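Metallo-carboxypeptidase (Pseudomonas aeruginosa, PDB 4A39) is a zinc-dependent M14 metallopeptidase of the cytosolic carboxypeptidase type, which probably removes residues from the C-terminal ends of peptide or protein substrates. Local coordinates at residues A18-G23 / W51-V56; A121-Y126 / E183-W188; L173-Q178 / W188-L193; D275-H280 / P350-D355. All blocks are in the same frame, centred on the assembly; numbering follows the deposited sequence.

Contact 1. Residues A18-G23 / W51-V56; sequences ADFDSG and WFHFKV
Phe20 lies wedged between His53 and Lys55, two side chains that rise from the same side of strand 53-57. One edge of the phenyl ring, led by CE1, stands over the middle of the imidazole face in a T-shaped (edge-to-face) pair, with ring centroids 4.9 Å apart and planes at 65°. Against one face of the phenyl ring runs the extended chain of Lys55: its CG comes within 3.4 Å of Phe20 CE2, CE makes a CH-pi contact over the face, displaced from its centre, and NZ lies 4.8 Å from the ring centroid of Phe20 in cation-pi geometry. The ring sits there because CG of Phe20 is placed between its own N and carbonyl carbon (chi1 47°), turning the side chain down onto the strand. Phe20 also opens a type II beta turn that ends at Gly23, part of the connection between strands 15-17 and 26-29 in the N-terminal beta domain of this cytosolic carboxypeptidase. Ser22, at the third position of that turn, is gripped from two directions. Its OG accepts a bond of 2.9 Å from His53 ND1, lying in the imidazole plane, which would restrain the rotation of the ring that Phe20 covers. Its carbonyl O receives Trp51 NE1 at 2.9 Å in a nearly straight bond (172°), in both the indole and the carbonyl plane. Beyond this bond, the Trp51 indole stacks on His184.

Contact 2. Residues A121-Y126 / E183-W188; sequences AYFEPY and EHMAEW. With ZN (zinc ion), chain C; GEM ((2-guanidinoethylmercapto)succinic acid), chain D.
The irregular 121-126 segment passes over the start of helix 185-196, the backbones coming nearest at Tyr126 and His184, whose CA atoms are 5.8 Å apart. There Tyr126 N donates to His184 ND1 over 3.0 Å, approaching at a tilt to the imidazole plane. Tyr126 then enters between two helix side chains. Glu187 lies across one face of the phenol ring, its CG 3.4 Å from the Tyr126 ring centroid and its carboxylate stacked almost parallel to the ring, the planes 9° apart; that carboxylate is held by Arg128, His131 and Asn219. The CD2 edge of the phenol meets the face of Trp188 in an edge-to-face pair, with CD2 of Tyr126 3.6 Å from CD2 of the indole. Trp188 NE1 reaches Glu124 O at 2.9 Å, a bent bond (146°) that comes from above the carbonyl plane. Farther back, Met185 folds over Phe123: with CG between its backbone N and carbonyl carbon (chi1 53°) and two further bends, CE rests on the ring face in a CH-pi contact, with SD farther above it in a Met-aromatic contact. Glu183 chelates the zinc ion with OE1 at 2.2 Å and OE2 at 2.4 Å, alongside His180, His273 and O13 of the bound (2-guanidinoethylmercapto)succinic acid. The contact joins the end of the N-terminal beta domain to the catalytic domain; helices 128-138 and 366-383 both pack against it, and strand 53-57 touches Pro125.

Contact 3. Residues L173-Q178 / W188-L193; sequences LWVIAQ and WFMEGL
Met190 and the pair Val175 and Ala177 make most of this contact, which is built from van der Waals packing between strand 171-177 and helix 185-196. Val175 and Ala177, alternate residues of the strand, both direct their side chains at the helix. The Met190 chain, bent at chi2 (-61°) and again at chi3 (-77°), curls along the strand and meets both. Its CG presses on Ala177 CB at 3.4 Å, tighter than usual for two carbons; this pair falls where the backbones come nearest, the CA atoms of Ala177 and Met190 being 7.2 Å apart. Next along the chain, SD lies 3.6 Å from CG1 of Val175, and the methyl CE ends 3.5 Å from the carbonyl oxygen of Val175.

Looser apolar contacts flank this core. CG1 of Val175, anti to the backbone N, points between two more helix residues: CE1 of Phe189 and CD1 of Leu193 each lie 4.3 Å from it. Phe189 and Leu193 stand one helical turn apart, joined by the backbone bond from Leu193 N to Phe189 O, and both also reach helix 366-383.

The axes of strand 173-177 and helix 188-193 approach to 9.1 Å, with 140° between their directions, the geometry of a helix packed on a sheet with its chain running back obliquely over the strand. This is the alpha/beta core of the zinc carboxypeptidase fold. No hydrogen bond joins 173-178 to 188-193, so these segments meet through the fit of buried, largely apolar surfaces, including a flexible thioether moulded to the strand; a polar tie to the helix lies at its first turn, from Glu187 N to Gln178 OE1.

Contact 4. Residues D275-H280 / P350-D355; sequences DEEIPH and PFKDHD
Lys352 stretches along the turn at Glu276 and Glu277, its extended chain ending at Glu277 O, which accepts from NZ at 2.9 Å on a lone pair in the carbonyl plane. NZ also donates to Ser82 O and to a water that also lies 2.6 Å from Glu277 OE2; the direct salt bridge from OE2 to NZ is long, at 4.0 Å. Glu277 OE1 is bound by His79. A second water accepts from Lys352 N and lies close to Glu276 O, bridging the two backbones. Phe351 N donates to Asp275 O over 3.3 Å, coming from above the carbonyl plane, and Asp355 N donates to Pro279 O at 2.9 Å with a fairly straight angle of 163°. Asp275 OD2 takes Ile278 N at 2.7 Å, an Asx motif, while OD1 is engaged by Tyr319 of the ligand pocket. Phe351 sets its ring alongside Glu276, CD1 lying 3.8 Å from Glu276 CG, and stacks on Tyr122. These loops leave the C-terminal ends of the parallel neighbours 268-275 and 343-350, joined by a parallel bridge at Asp275 and Pro350 close to the active site; one continues to edge strand 282-284, the other to helix 366-383.

From the N terminus, contact 1 closes first, bringing the turn after strand 15-17 onto strand 53-57 within the N-terminal beta domain. Contact 2 follows in series and spans the domain boundary, tying the exit from strand 118-121 to the start of helix 185-196; the two adjoin through the backbone bond between Phe52 and Tyr122. Contact 3 crosses contact 2: strand 171-177 comes between its segments and 188-193 follows 183-188 on the same helix, so the segments alternate, sharing Trp188. Contact 4 comes last, closing a 69-residue excursion between 275-280 and 350-355. It touches contact 2 through Met185 and Tyr122, so that contacts 2 and 4 join the beta domain to the catalytic core near the zinc.

Contact 1. Residues A18-G23 / W51-V56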
# COMPACT_ATOMS: atom_id res chain seq x y z
N ALA A 18 -21.58 5.77 1.84
CA ALA A 18 -20.16 5.74 1.49
C ALA A 18 -19.78 7.03 0.78
O ALA A 18 -18.84 7.05 -0.02
CB ALA A 18 -19.88 4.55 0.60
N ASP A 19 -20.49 8.11 1.09
CA ASP A 19 -20.25 9.41 0.48
C ASP A 19 -19.14 10.18 1.18
O ASP A 19 -19.36 11.24 1.77
CB ASP A 19 -21.55 10.23 0.48
CG ASP A 19 -22.09 10.49 1.88
OD1 ASP A 19 -22.02 9.58 2.74
OD2 ASP A 19 -22.61 11.61 2.12
N PHE A 20 -17.93 9.64 1.09
CA PHE A 20 -16.76 10.24 1.70
C PHE A 20 -15.47 9.67 1.11
O PHE A 20 -15.49 8.73 0.33
CB PHE A 20 -16.78 10.04 3.23
CG PHE A 20 -17.10 8.63 3.65
CD1 PHE A 20 -16.15 7.61 3.52
CD2 PHE A 20 -18.35 8.31 4.17
CE1 PHE A 20 -16.45 6.30 3.90
CE2 PHE A 20 -18.66 7.01 4.55
CZ PHE A 20 -17.71 6.00 4.42
N ASP A 21 -14.34 10.27 1.51
CA ASP A 21 -13.02 9.87 1.03
C ASP A 21 -12.79 8.35 1.13
O ASP A 21 -12.84 7.79 2.23
CB ASP A 21 -11.95 10.61 1.85
CG ASP A 21 -10.55 10.41 1.31
OD1 ASP A 21 -10.22 9.28 0.90
OD2 ASP A 21 -9.78 11.39 1.30
N SER A 22 -12.54 7.72 -0.01
CA SER A 22 -12.28 6.28 -0.14
C SER A 22 -13.50 5.40 0.12
O SER A 22 -13.39 4.18 0.24
CB SER A 22 -11.13 5.83 0.78
OG SER A 22 -11.53 5.69 2.13
N GLY A 23 -14.67 6.02 0.19
CA GLY A 23 -15.88 5.25 0.41
C GLY A 23 -16.21 4.37 -0.79
O GLY A 23 -15.98 4.75 -1.94
N TRP A 51 -12.00 -3.62 -2.74
CA TRP A 51 -11.99 -2.66 -1.64
C TRP A 51 -13.40 -2.14 -1.35
O TRP A 51 -14.16 -1.86 -2.27
CB TRP A 51 -11.06 -1.48 -1.97
CG TRP A 51 -11.24 -0.28 -1.07
CD1 TRP A 51 -12.10 0.77 -1.26
CD2 TRP A 51 -10.60 -0.05 0.19
NE1 TRP A 51 -12.04 1.63 -0.19
CE2 TRP A 51 -11.13 1.16 0.71
CE3 TRP A 51 -9.64 -0.74 0.93
CZ2 TRP A 51 -10.72 1.68 1.95
CZ3 TRP A 51 -9.23 -0.22 2.16
CH2 TRP A 51 -9.77 0.98 2.65
N PHE A 52 -13.74 -2.05 -0.07
CA PHE A 52 -15.03 -1.54 0.35
C PHE A 52 -14.79 -0.69 1.59
O PHE A 52 -13.80 -0.89 2.30
CB PHE A 52 -16.02 -2.68 0.66
CG PHE A 52 -15.59 -3.59 1.78
CD1 PHE A 52 -15.89 -3.29 3.10
CD2 PHE A 52 -14.90 -4.77 1.50
CE1 PHE A 52 -15.51 -4.14 4.14
CE2 PHE A 52 -14.52 -5.63 2.52
CZ PHE A 52 -14.83 -5.32 3.85
N HIS A 53 -15.68 0.27 1.84
CA HIS A 53 -15.56 1.16 2.98
C HIS A 53 -16.90 1.89 3.12
O HIS A 53 -17.30 2.63 2.24
CB HIS A 53 -14.42 2.16 2.74
CG HIS A 53 -14.18 3.10 3.88
ND1 HIS A 53 -13.31 4.17 3.78
CD2 HIS A 53 -14.68 3.14 5.14
CE1 HIS A 53 -13.28 4.82 4.93
NE2 HIS A 53 -14.11 4.22 5.77
N PHE A 54 -17.59 1.66 4.23
CA PHE A 54 -18.87 2.30 4.45
C PHE A 54 -19.15 2.57 5.92
O PHE A 54 -18.51 2.00 6.81
CB PHE A 54 -20.02 1.47 3.87
CG PHE A 54 -20.13 0.08 4.44
CD1 PHE A 54 -19.40 -0.97 3.89
CD2 PHE A 54 -20.97 -0.18 5.52
CE1 PHE A 54 -19.51 -2.27 4.41
CE2 PHE A 54 -21.09 -1.47 6.05
CZ PHE A 54 -20.36 -2.51 5.49
N LYS A 55 -20.12 3.45 6.17
CA LYS A 55 -20.50 3.80 7.53
C LYS A 55 -21.95 3.40 7.78
O LYS A 55 -22.80 3.51 6.90
CB LYS A 55 -20.35 5.31 7.76
CG LYS A 55 -18.93 5.83 7.70
CD LYS A 55 -18.87 7.30 8.12
CE LYS A 55 -17.48 7.87 7.94
NZ LYS A 55 -17.42 9.31 8.35
N VAL A 56 -22.22 2.92 8.99
CA VAL A 56 -23.57 2.53 9.38
C VAL A 56 -23.97 3.44 10.53
O VAL A 56 -23.20 3.66 11.46
CB VAL A 56 -23.63 1.06 9.87
CG1 VAL A 56 -25.08 0.64 10.09
CG2 VAL A 56 -22.97 0.14 8.85

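Contact 2. Residues A121-Y126 / E183-W188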
# COMPACT_ATOMS: atom_id res chain seq x y z
N ALA A 121 -14.35 -1.51 6.66
CA ALA A 121 -13.47 -1.31 5.52
C ALA A 121 -12.66 -2.56 5.24
O ALA A 121 -12.54 -3.44 6.10
CB ALA A 121 -12.54 -0.12 5.75
N TYR A 122 -12.09 -2.65 4.04
CA TYR A 122 -11.29 -3.81 3.65
C TYR A 122 -9.95 -3.78 4.38
O TYR A 122 -9.33 -4.82 4.62
CB TYR A 122 -11.12 -3.82 2.13
CG TYR A 122 -10.51 -5.08 1.56
CD1 TYR A 122 -10.79 -6.34 2.11
CD2 TYR A 122 -9.68 -5.03 0.44
CE1 TYR A 122 -10.25 -7.51 1.56
CE2 TYR A 122 -9.14 -6.18 -0.12
CZ TYR A 122 -9.43 -7.42 0.44
OH TYR A 122 -8.89 -8.56 -0.11
N PHE A 123 -9.50 -2.57 4.71
CA PHE A 123 -8.26 -2.36 5.47
C PHE A 123 -8.37 -0.98 6.11
O PHE A 123 -9.13 -0.14 5.64
CB PHE A 123 -7.02 -2.41 4.57
CG PHE A 123 -5.73 -2.55 5.34
CD1 PHE A 123 -5.30 -3.80 5.78
CD2 PHE A 123 -4.96 -1.43 5.66
CE1 PHE A 123 -4.14 -3.94 6.53
CE2 PHE A 123 -3.79 -1.56 6.42
CZ PHE A 123 -3.38 -2.81 6.85
N GLU A 124 -7.61 -0.74 7.17
CA GLU A 124 -7.62 0.56 7.84
C GLU A 124 -7.31 1.62 6.77
O GLU A 124 -6.20 1.68 6.26
CB GLU A 124 -6.55 0.58 8.95
CG GLU A 124 -6.57 1.82 9.82
CD GLU A 124 -5.70 1.69 11.06
OE1 GLU A 124 -5.05 0.64 11.25
OE2 GLU A 124 -5.67 2.65 11.85
N PRO A 125 -8.29 2.48 6.44
CA PRO A 125 -8.13 3.52 5.42
C PRO A 125 -7.14 4.65 5.69
O PRO A 125 -6.94 5.06 6.83
CB PRO A 125 -9.55 4.08 5.25
CG PRO A 125 -10.44 3.00 5.79
CD PRO A 125 -9.66 2.50 6.97
N TYR A 126 -6.53 5.14 4.61
CA TYR A 126 -5.59 6.26 4.67
C TYR A 126 -6.23 7.34 3.81
O TYR A 126 -6.20 7.26 2.58
CB TYR A 126 -4.22 5.87 4.11
CG TYR A 126 -3.12 6.74 4.64
CD1 TYR A 126 -2.97 8.06 4.21
CD2 TYR A 126 -2.27 6.29 5.65
CE1 TYR A 126 -2.02 8.91 4.78
CE2 TYR A 126 -1.32 7.12 6.24
CZ TYR A 126 -1.20 8.43 5.80
OH TYR A 126 -0.28 9.26 6.39
N GLU A 183 -4.88 -0.50 -1.88
CA GLU A 183 -3.84 -1.05 -1.00
C GLU A 183 -3.35 -0.02 0.01
O GLU A 183 -2.18 0.35 0.04
CB GLU A 183 -2.70 -1.60 -1.87
CG GLU A 183 -3.13 -2.85 -2.65
CD GLU A 183 -2.26 -3.16 -3.85
OE1 GLU A 183 -1.06 -2.80 -3.84
OE2 GLU A 183 -2.78 -3.79 -4.81
N HIS A 184 -4.28 0.39 0.87
CA HIS A 184 -4.04 1.41 1.88
C HIS A 184 -2.90 1.16 2.85
O HIS A 184 -2.37 2.11 3.44
CB HIS A 184 -5.35 1.69 2.63
CG HIS A 184 -6.35 2.43 1.81
ND1 HIS A 184 -6.58 3.78 1.96
CD2 HIS A 184 -7.13 2.03 0.78
CE1 HIS A 184 -7.46 4.18 1.06
NE2 HIS A 184 -7.81 3.14 0.33
N MET A 185 -2.52 -0.10 3.03
CA MET A 185 -1.40 -0.41 3.91
C MET A 185 -0.14 0.27 3.38
O MET A 185 0.78 0.58 4.13
CB MET A 185 -1.17 -1.92 3.98
CG MET A 185 -1.03 -2.61 2.62
SD MET A 185 -2.61 -3.02 1.83
CE MET A 185 -3.08 -4.49 2.77
N ALA A 186 -0.11 0.51 2.07
CA ALA A 186 1.05 1.13 1.44
C ALA A 186 1.40 2.53 1.96
O ALA A 186 2.55 2.79 2.33
CB ALA A 186 0.86 1.17 -0.07
N GLU A 187 0.43 3.44 2.01
CA GLU A 187 0.77 4.76 2.53
C GLU A 187 1.00 4.71 4.04
O GLU A 187 1.74 5.54 4.58
CB GLU A 187 -0.28 5.82 2.14
CG GLU A 187 0.08 7.21 2.67
CD GLU A 187 -0.41 8.36 1.80
OE1 GLU A 187 -1.46 8.22 1.13
OE2 GLU A 187 0.25 9.42 1.81
N TRP A 188 0.39 3.75 4.74
CA TRP A 188 0.63 3.64 6.18
C TRP A 188 2.12 3.34 6.35
O TRP A 188 2.78 3.89 7.24
CB TRP A 188 -0.20 2.51 6.80
CG TRP A 188 -1.61 2.92 7.11
CD1 TRP A 188 -2.75 2.53 6.45
CD2 TRP A 188 -2.04 3.79 8.17
NE1 TRP A 188 -3.85 3.11 7.04
CE2 TRP A 188 -3.44 3.89 8.09
CE3 TRP A 188 -1.36 4.49 9.18
CZ2 TRP A 188 -4.19 4.67 8.98
CZ3 TRP A 188 -2.11 5.27 10.06
CH2 TRP A 188 -3.51 5.35 9.96
ZN ZN C . -0.64 -3.55 -5.88
C8 GEM D . 1.69 -6.85 -8.27
S7 GEM D . 3.02 -5.74 -7.69
C6 GEM D . 4.49 -6.75 -8.06
C5 GEM D . 4.26 -8.26 -8.00
N3 GEM D . 3.44 -8.70 -9.14
C1 GEM D . 3.97 -9.51 -10.05
N4 GEM D . 5.23 -9.91 -9.93
N2 GEM D . 3.24 -9.93 -11.09
C9 GEM D . 0.83 -6.20 -9.35
O14 GEM D . 1.19 -5.08 -9.78
O15 GEM D . -0.17 -6.84 -9.74
C10 GEM D . 0.81 -7.31 -7.10
C11 GEM D . 0.11 -6.14 -6.41
O12 GEM D . 0.23 -6.03 -5.17
O13 GEM D . -0.55 -5.37 -7.15

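Contact 3. Residues L173-Q178 / W188-L193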
# COMPACT_ATOMS: atom_id res chain seq x y z
N LEU A 173 17.92 6.66 -3.04
CA LEU A 173 17.05 5.54 -2.67
C LEU A 173 15.59 5.93 -2.84
O LEU A 173 15.08 6.80 -2.13
CB LEU A 173 17.32 5.14 -1.22
CG LEU A 173 18.79 5.05 -0.79
CD1 LEU A 173 18.84 4.50 0.62
CD2 LEU A 173 19.58 4.16 -1.74
N TRP A 174 14.92 5.27 -3.79
CA TRP A 174 13.52 5.56 -4.09
C TRP A 174 12.50 4.61 -3.49
O TRP A 174 12.66 3.38 -3.54
CB TRP A 174 13.31 5.58 -5.61
CG TRP A 174 14.00 6.69 -6.32
CD1 TRP A 174 15.35 6.86 -6.49
CD2 TRP A 174 13.37 7.78 -7.01
NE1 TRP A 174 15.59 7.99 -7.24
CE2 TRP A 174 14.39 8.57 -7.57
CE3 TRP A 174 12.03 8.15 -7.20
CZ2 TRP A 174 14.12 9.72 -8.32
CZ3 TRP A 174 11.76 9.30 -7.94
CH2 TRP A 174 12.80 10.07 -8.49
N VAL A 175 11.44 5.20 -2.95
CA VAL A 175 10.34 4.43 -2.37
C VAL A 175 9.03 5.11 -2.78
O VAL A 175 8.82 6.28 -2.46
CB VAL A 175 10.41 4.40 -0.84
CG1 VAL A 175 9.29 3.53 -0.29
CG2 VAL A 175 11.76 3.88 -0.39
N ILE A 176 8.19 4.38 -3.51
CA ILE A 176 6.89 4.91 -3.93
C ILE A 176 5.80 3.99 -3.40
O ILE A 176 6.02 2.78 -3.23
CB ILE A 176 6.78 5.06 -5.47
CG1 ILE A 176 6.73 3.69 -6.14
CG2 ILE A 176 7.97 5.87 -5.99
CD1 ILE A 176 6.51 3.77 -7.63
N ALA A 177 4.62 4.54 -3.16
CA ALA A 177 3.54 3.74 -2.59
C ALA A 177 2.15 3.92 -3.17
O ALA A 177 1.81 4.95 -3.74
CB ALA A 177 3.48 3.99 -1.09
N GLN A 178 1.35 2.87 -2.98
CA GLN A 178 -0.05 2.81 -3.38
C GLN A 178 -0.43 3.13 -4.82
O GLN A 178 -1.34 3.92 -5.07
CB GLN A 178 -0.88 3.68 -2.41
CG GLN A 178 -2.17 2.99 -1.92
CD GLN A 178 -2.82 3.71 -0.74
OE1 GLN A 178 -2.15 4.04 0.23
NE2 GLN A 178 -4.13 3.94 -0.83
N TRP A 188 0.39 3.75 4.74
CA TRP A 188 0.63 3.64 6.18
C TRP A 188 2.12 3.34 6.35
O TRP A 188 2.78 3.89 7.24
CB TRP A 188 -0.20 2.51 6.80
CG TRP A 188 -1.61 2.92 7.11
CD1 TRP A 188 -2.75 2.53 6.45
CD2 TRP A 188 -2.04 3.79 8.17
NE1 TRP A 188 -3.85 3.11 7.04
CE2 TRP A 188 -3.44 3.89 8.09
CE3 TRP A 188 -1.36 4.49 9.18
CZ2 TRP A 188 -4.19 4.67 8.98
CZ3 TRP A 188 -2.11 5.27 10.06
CH2 TRP A 188 -3.51 5.35 9.96
N PHE A 189 2.65 2.48 5.49
CA PHE A 189 4.07 2.12 5.50
C PHE A 189 4.90 3.40 5.35
O PHE A 189 5.90 3.60 6.05
CB PHE A 189 4.35 1.15 4.33
CG PHE A 189 5.81 0.82 4.11
CD1 PHE A 189 6.65 1.72 3.45
CD2 PHE A 189 6.33 -0.42 4.49
CE1 PHE A 189 7.98 1.40 3.17
CE2 PHE A 189 7.66 -0.76 4.21
CZ PHE A 189 8.48 0.15 3.55
N MET A 190 4.49 4.27 4.44
CA MET A 190 5.20 5.53 4.21
C MET A 190 5.14 6.45 5.43
O MET A 190 6.11 7.14 5.73
CB MET A 190 4.62 6.24 2.99
CG MET A 190 4.69 5.43 1.70
SD MET A 190 6.38 5.00 1.19
CE MET A 190 6.94 6.56 0.52
N GLU A 191 4.01 6.46 6.13
CA GLU A 191 3.89 7.30 7.32
C GLU A 191 4.90 6.87 8.39
O GLU A 191 5.50 7.71 9.06
CB GLU A 191 2.47 7.23 7.90
CG GLU A 191 2.30 8.03 9.20
CD GLU A 191 0.87 8.06 9.71
OE1 GLU A 191 -0.02 8.48 8.95
OE2 GLU A 191 0.64 7.66 10.87
N GLY A 192 5.09 5.56 8.54
CA GLY A 192 6.04 5.06 9.52
C GLY A 192 7.46 5.45 9.15
O GLY A 192 8.26 5.85 10.01
N LEU A 193 7.76 5.34 7.86
CA LEU A 193 9.08 5.67 7.35
C LEU A 193 9.38 7.14 7.63
O LEU A 193 10.42 7.49 8.20
CB LEU A 193 9.11 5.38 5.84
CG LEU A 193 10.42 5.44 5.05
CD1 LEU A 193 10.24 4.69 3.73
CD2 LEU A 193 10.81 6.89 4.80

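Contact 4. Residues D275-H280 / P350-D355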
# COMPACT_ATOMS: atom_id res chain seq x y z
N ASP A 275 -1.17 -7.40 -0.74
CA ASP A 275 -1.71 -8.58 -1.41
C ASP A 275 -2.92 -9.11 -0.65
O ASP A 275 -2.86 -9.35 0.55
CB ASP A 275 -0.66 -9.69 -1.51
CG ASP A 275 -1.14 -10.86 -2.35
OD1 ASP A 275 -1.13 -10.75 -3.59
OD2 ASP A 275 -1.54 -11.89 -1.76
N GLU A 276 -4.01 -9.29 -1.38
CA GLU A 276 -5.27 -9.76 -0.81
C GLU A 276 -5.26 -11.20 -0.32
O GLU A 276 -5.80 -11.52 0.74
CB GLU A 276 -6.39 -9.61 -1.86
CG GLU A 276 -6.65 -8.16 -2.31
CD GLU A 276 -5.81 -7.72 -3.51
OE1 GLU A 276 -4.77 -8.35 -3.79
OE2 GLU A 276 -6.19 -6.73 -4.16
N GLU A 277 -4.61 -12.07 -1.09
CA GLU A 277 -4.57 -13.51 -0.82
C GLU A 277 -3.60 -14.06 0.22
O GLU A 277 -4.00 -14.79 1.13
CB GLU A 277 -4.33 -14.23 -2.14
CG GLU A 277 -4.13 -15.74 -2.05
CD GLU A 277 -5.42 -16.49 -1.80
OE1 GLU A 277 -6.42 -16.19 -2.49
OE2 GLU A 277 -5.43 -17.38 -0.92
N ILE A 278 -2.33 -13.71 0.09
CA ILE A 278 -1.29 -14.24 0.97
C ILE A 278 -1.20 -13.58 2.35
O ILE A 278 -0.96 -12.38 2.45
CB ILE A 278 0.07 -14.15 0.26
CG1 ILE A 278 -0.00 -14.96 -1.04
CG2 ILE A 278 1.19 -14.66 1.17
CD1 ILE A 278 1.21 -14.77 -1.95
N PRO A 279 -1.39 -14.37 3.42
CA PRO A 279 -1.32 -13.85 4.79
C PRO A 279 0.10 -13.82 5.34
O PRO A 279 0.38 -14.40 6.39
CB PRO A 279 -2.22 -14.81 5.55
CG PRO A 279 -1.86 -16.12 4.91
CD PRO A 279 -1.82 -15.78 3.42
N HIS A 280 1.00 -13.14 4.62
CA HIS A 280 2.40 -13.02 5.01
C HIS A 280 3.01 -11.80 4.33
O HIS A 280 2.65 -11.49 3.19
CB HIS A 280 3.21 -14.24 4.55
CG HIS A 280 2.72 -15.55 5.10
ND1 HIS A 280 3.03 -15.98 6.37
CD2 HIS A 280 1.92 -16.50 4.56
CE1 HIS A 280 2.44 -17.14 6.59
NE2 HIS A 280 1.76 -17.47 5.51
N PRO A 350 0.01 -8.00 3.77
CA PRO A 350 -1.30 -8.65 3.69
C PRO A 350 -2.53 -7.88 4.13
O PRO A 350 -2.47 -7.05 5.04
CB PRO A 350 -1.10 -9.89 4.56
CG PRO A 350 -0.25 -9.34 5.68
CD PRO A 350 0.78 -8.49 4.93
N PHE A 351 -3.66 -8.17 3.48
CA PHE A 351 -4.94 -7.57 3.87
C PHE A 351 -5.47 -8.40 5.03
O PHE A 351 -6.35 -7.96 5.77
CB PHE A 351 -5.96 -7.63 2.72
CG PHE A 351 -5.84 -6.49 1.75
CD1 PHE A 351 -4.97 -6.56 0.68
CD2 PHE A 351 -6.60 -5.34 1.93
CE1 PHE A 351 -4.85 -5.50 -0.22
CE2 PHE A 351 -6.49 -4.27 1.04
CZ PHE A 351 -5.61 -4.35 -0.03
N LYS A 352 -4.95 -9.62 5.16
CA LYS A 352 -5.35 -10.55 6.23
C LYS A 352 -4.44 -10.27 7.42
O LYS A 352 -4.42 -9.15 7.93
CB LYS A 352 -5.21 -12.00 5.74
CG LYS A 352 -6.17 -12.36 4.60
CD LYS A 352 -5.88 -13.73 4.02
CE LYS A 352 -6.86 -14.09 2.90
NZ LYS A 352 -6.56 -15.43 2.33
N ASP A 353 -3.69 -11.27 7.87
CA ASP A 353 -2.76 -11.08 8.99
C ASP A 353 -1.41 -11.58 8.49
O ASP A 353 -1.32 -12.17 7.42
CB ASP A 353 -3.20 -11.93 10.20
CG ASP A 353 -2.58 -11.49 11.52
OD1 ASP A 353 -1.67 -10.63 11.54
OD2 ASP A 353 -3.01 -12.01 12.58
N HIS A 354 -0.35 -11.30 9.25
CA HIS A 354 0.98 -11.79 8.93
C HIS A 354 0.98 -13.01 9.85
O HIS A 354 1.34 -12.90 11.02
CB HIS A 354 2.05 -10.78 9.35
CG HIS A 354 3.45 -11.24 9.08
ND1 HIS A 354 4.39 -11.39 10.08
CD2 HIS A 354 4.08 -11.56 7.92
CE1 HIS A 354 5.54 -11.78 9.55
NE2 HIS A 354 5.38 -11.89 8.24
N ASP A 355 0.56 -14.15 9.31
CA ASP A 355 0.44 -15.37 10.10
C ASP A 355 1.65 -15.84 10.89
O ASP A 355 1.50 -16.61 11.84
CB ASP A 355 -0.10 -16.50 9.22
CG ASP A 355 -1.59 -16.37 8.95
OD1 ASP A 355 -2.19 -15.40 9.46
OD2 ASP A 355 -2.16 -17.23 8.25
O HOH W 1 -3.60 -11.31 3.01
O HOH W 2 -7.75 -17.19 0.33